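Local coordinates for protein hydroxyglutarate synthase (Oryza sativa, PDB 6W1K) that catalyses the iron(II)-dependent decarboxylation and hydroxylation of 2-oxoadipate to D-2-hydroxyglutarate, a step of lysine catabolism, at residues L193-I198 with R263-F268. Sequence-based numbering, arbitrary orientation.
Sequences LNHTTI and RSYIEF. With NI (nickel (II) ion), chain E; OOG (2-oxoadipic acid), chain F.
H195 and Y265 stand side by side on neighbouring strands and point the same way, their ring planes 23° apart but slid so far that they barely overlap. It is not the imidazole but CB of H195 that sits over the centre of the Y265 ring, 3.9 Å from its centroid, in a CH-pi contact, while CE2 of Y265 lies over the rim of the imidazole. Both side chains hold CG between backbone N and carbonyl carbon (chi1 66° and 63°), which keeps the rings alongside one another. NE2 of H195 coordinates nickel at 2.2 Å, the ion occupying the enzyme's Fe(2+) site. Y265 OH donates a 2.8 Å hydrogen bond to O2 of 2-oxoadipate. With an alanine here, that end of the substrate would lose this donor and would probably be held less firmly. E267 reaches the metal on an extended chain, OE1 at 1.9 Å, and OE2 accepts a hydrogen bond from Q241 NE2. With H59, from antiparallel strand 57-65, the parallel-strand pair H195 and E267 makes the two-histidine, one-glutamate metal site of a glyoxalase-clan fold; O3 and O5 of the substrate chelate the same ion. E267's own backbone is tied to the neighbouring strand through N to T196 O (3.0 Å) and O to I198 N (2.9 Å). On the opposite sheet face, CD1 of I198 meets CD1 of I266 at 4.0 Å and approaches the F268 ring at its edge.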
loop_
_atom_site.group_PDB
_atom_site.type_symbol
_atom_site.label_atom_id
_atom_site.label_comp_id
_atom_site.label_asym_id
_atom_site.label_seq_id
_atom_site.Cartn_x
_atom_site.Cartn_y
_atom_site.Cartn_z
ATOM N N LEU A 193 -0.824 -5.691 5.393
ATOM C CA LEU A 193 -0.639 -5.012 4.118
ATOM C C LEU A 193 -1.972 -4.452 3.636
ATOM O O LEU A 193 -2.961 -5.192 3.506
ATOM C CB LEU A 193 -0.079 -6.011 3.124
ATOM C CG LEU A 193 0.199 -5.494 1.741
ATOM C CD1 LEU A 193 1.356 -4.484 1.709
ATOM C CD2 LEU A 193 0.507 -6.723 0.902
ATOM N N ASN A 194 -2.009 -3.140 3.392
ATOM C CA ASN A 194 -3.259 -2.482 2.993
ATOM C C ASN A 194 -3.526 -2.652 1.499
ATOM O O ASN A 194 -4.687 -2.788 1.077
ATOM C CB ASN A 194 -3.186 -1.006 3.376
ATOM C CG ASN A 194 -4.311 -0.208 2.787
ATOM O OD1 ASN A 194 -4.168 0.380 1.724
ATOM N ND2 ASN A 194 -5.449 -0.199 3.463
ATOM N N HIS A 195 -2.461 -2.658 0.689
ATOM C CA HIS A 195 -2.585 -3.119 -0.683
ATOM C C HIS A 195 -1.205 -3.352 -1.277
ATOM O O HIS A 195 -0.184 -2.839 -0.794
ATOM C CB HIS A 195 -3.389 -2.142 -1.546
ATOM C CG HIS A 195 -2.741 -0.809 -1.764
ATOM N ND1 HIS A 195 -2.907 0.256 -0.899
ATOM C CD2 HIS A 195 -1.968 -0.349 -2.775
ATOM C CE1 HIS A 195 -2.249 1.301 -1.359
ATOM N NE2 HIS A 195 -1.650 0.954 -2.486
ATOM N N THR A 196 -1.190 -4.175 -2.305
ATOM C CA THR A 196 -0.087 -4.205 -3.246
ATOM C C THR A 196 -0.576 -3.522 -4.512
ATOM O O THR A 196 -1.773 -3.254 -4.673
ATOM C CB THR A 196 0.386 -5.639 -3.517
ATOM O OG1 THR A 196 1.661 -5.593 -4.192
ATOM C CG2 THR A 196 -0.608 -6.385 -4.379
ATOM N N THR A 197 0.355 -3.274 -5.427
ATOM C CA THR A 197 0.115 -2.504 -6.648
ATOM C C THR A 197 0.781 -3.200 -7.812
ATOM O O THR A 197 1.974 -3.493 -7.742
ATOM C CB THR A 197 0.714 -1.104 -6.509
ATOM O OG1 THR A 197 0.245 -0.525 -5.291
ATOM C CG2 THR A 197 0.344 -0.207 -7.656
ATOM N N ILE A 198 0.033 -3.446 -8.875
ATOM C CA ILE A 198 0.590 -4.033 -10.076
ATOM C C ILE A 198 1.141 -2.911 -10.940
ATOM O O ILE A 198 0.447 -1.928 -11.229
ATOM C CB ILE A 198 -0.464 -4.844 -10.835
ATOM C CG1 ILE A 198 -0.942 -6.034 -10.007
ATOM C CG2 ILE A 198 0.086 -5.300 -12.172
ATOM C CD1 ILE A 198 -2.093 -6.766 -10.703
ATOM N N ARG A 263 -11.466 -5.098 4.610
ATOM C CA ARG A 263 -10.112 -5.630 4.519
ATOM C C ARG A 263 -9.346 -4.756 3.518
ATOM O O ARG A 263 -9.436 -3.516 3.571
ATOM C CB ARG A 263 -10.135 -7.115 4.151
ATOM C CG ARG A 263 -10.742 -8.019 5.259
ATOM C CD ARG A 263 -9.921 -7.975 6.529
ATOM N NE ARG A 263 -10.116 -9.120 7.404
ATOM C CZ ARG A 263 -9.650 -9.185 8.648
ATOM N NH1 ARG A 263 -8.981 -8.157 9.167
ATOM N NH2 ARG A 263 -9.858 -10.270 9.377
ATOM N N SER A 264 -8.583 -5.365 2.630
ATOM C CA SER A 264 -7.641 -4.636 1.791
ATOM C C SER A 264 -8.123 -4.632 0.351
ATOM O O SER A 264 -9.186 -5.153 0.012
ATOM C CB SER A 264 -6.254 -5.250 1.918
ATOM O OG SER A 264 -5.810 -5.138 3.258
ATOM N N TYR A 265 -7.328 -4.004 -0.507
ATOM C CA TYR A 265 -7.678 -3.837 -1.904
ATOM C C TYR A 265 -6.405 -3.997 -2.707
ATOM O O TYR A 265 -5.343 -4.308 -2.158
ATOM C CB TYR A 265 -8.343 -2.487 -2.163
ATOM C CG TYR A 265 -7.489 -1.244 -1.896
ATOM C CD1 TYR A 265 -7.452 -0.673 -0.636
ATOM C CD2 TYR A 265 -6.761 -0.630 -2.904
ATOM C CE1 TYR A 265 -6.722 0.451 -0.372
ATOM C CE2 TYR A 265 -6.010 0.510 -2.640
ATOM C CZ TYR A 265 -6.000 1.039 -1.363
ATOM O OH TYR A 265 -5.282 2.168 -1.053
ATOM N N ILE A 266 -6.510 -3.838 -4.020
ATOM C CA ILE A 266 -5.341 -3.911 -4.887
ATOM C C ILE A 266 -5.346 -2.700 -5.813
ATOM O O ILE A 266 -6.405 -2.243 -6.259
ATOM C CB ILE A 266 -5.294 -5.246 -5.674
ATOM C CG1 ILE A 266 -3.989 -5.335 -6.481
ATOM C CG2 ILE A 266 -6.503 -5.429 -6.607
ATOM C CD1 ILE A 266 -3.641 -6.759 -7.029
ATOM N N GLU A 267 -4.158 -2.167 -6.084
ATOM C CA GLU A 267 -3.998 -0.990 -6.923
ATOM C C GLU A 267 -3.236 -1.372 -8.191
ATOM O O GLU A 267 -2.566 -2.415 -8.264
ATOM C CB GLU A 267 -3.297 0.124 -6.126
ATOM C CG GLU A 267 -3.058 1.397 -6.884
ATOM C CD GLU A 267 -2.009 2.280 -6.215
ATOM O OE1 GLU A 267 -2.066 2.426 -4.984
ATOM O OE2 GLU A 267 -1.118 2.827 -6.914
ATOM N N PHE A 268 -3.440 -0.554 -9.229
ATOM C CA PHE A 268 -2.754 -0.661 -10.516
ATOM C C PHE A 268 -2.194 0.709 -10.878
ATOM O O PHE A 268 -2.883 1.727 -10.744
ATOM C CB PHE A 268 -3.713 -1.178 -11.590
ATOM C CG PHE A 268 -4.782 -2.081 -11.042
ATOM C CD1 PHE A 268 -4.479 -3.368 -10.614
ATOM C CD2 PHE A 268 -6.098 -1.640 -10.966
ATOM C CE1 PHE A 268 -5.478 -4.206 -10.112
ATOM C CE2 PHE A 268 -7.097 -2.458 -10.469
ATOM C CZ PHE A 268 -6.791 -3.739 -10.031
HETATM NI NI NI E . -0.936 2.741 -3.484
HETATM C C2 OOG F . -2.532 4.306 0.870
HETATM C C3 OOG F . -3.189 5.117 -0.249
HETATM C C4 OOG F . -2.133 5.944 -0.992
HETATM C C6 OOG F . -0.955 5.682 -3.349
HETATM O O4 OOG F . -0.853 6.927 -3.492
HETATM O O3 OOG F . -0.719 4.926 -4.316
HETATM C C5 OOG F . -1.365 5.094 -2.005
HETATM C C1 OOG F . -3.573 3.643 1.785
HETATM O O1 OOG F . -3.259 3.255 2.856
HETATM O O2 OOG F . -4.898 3.478 1.382
HETATM O O5 OOG F . -1.081 3.976 -1.757
#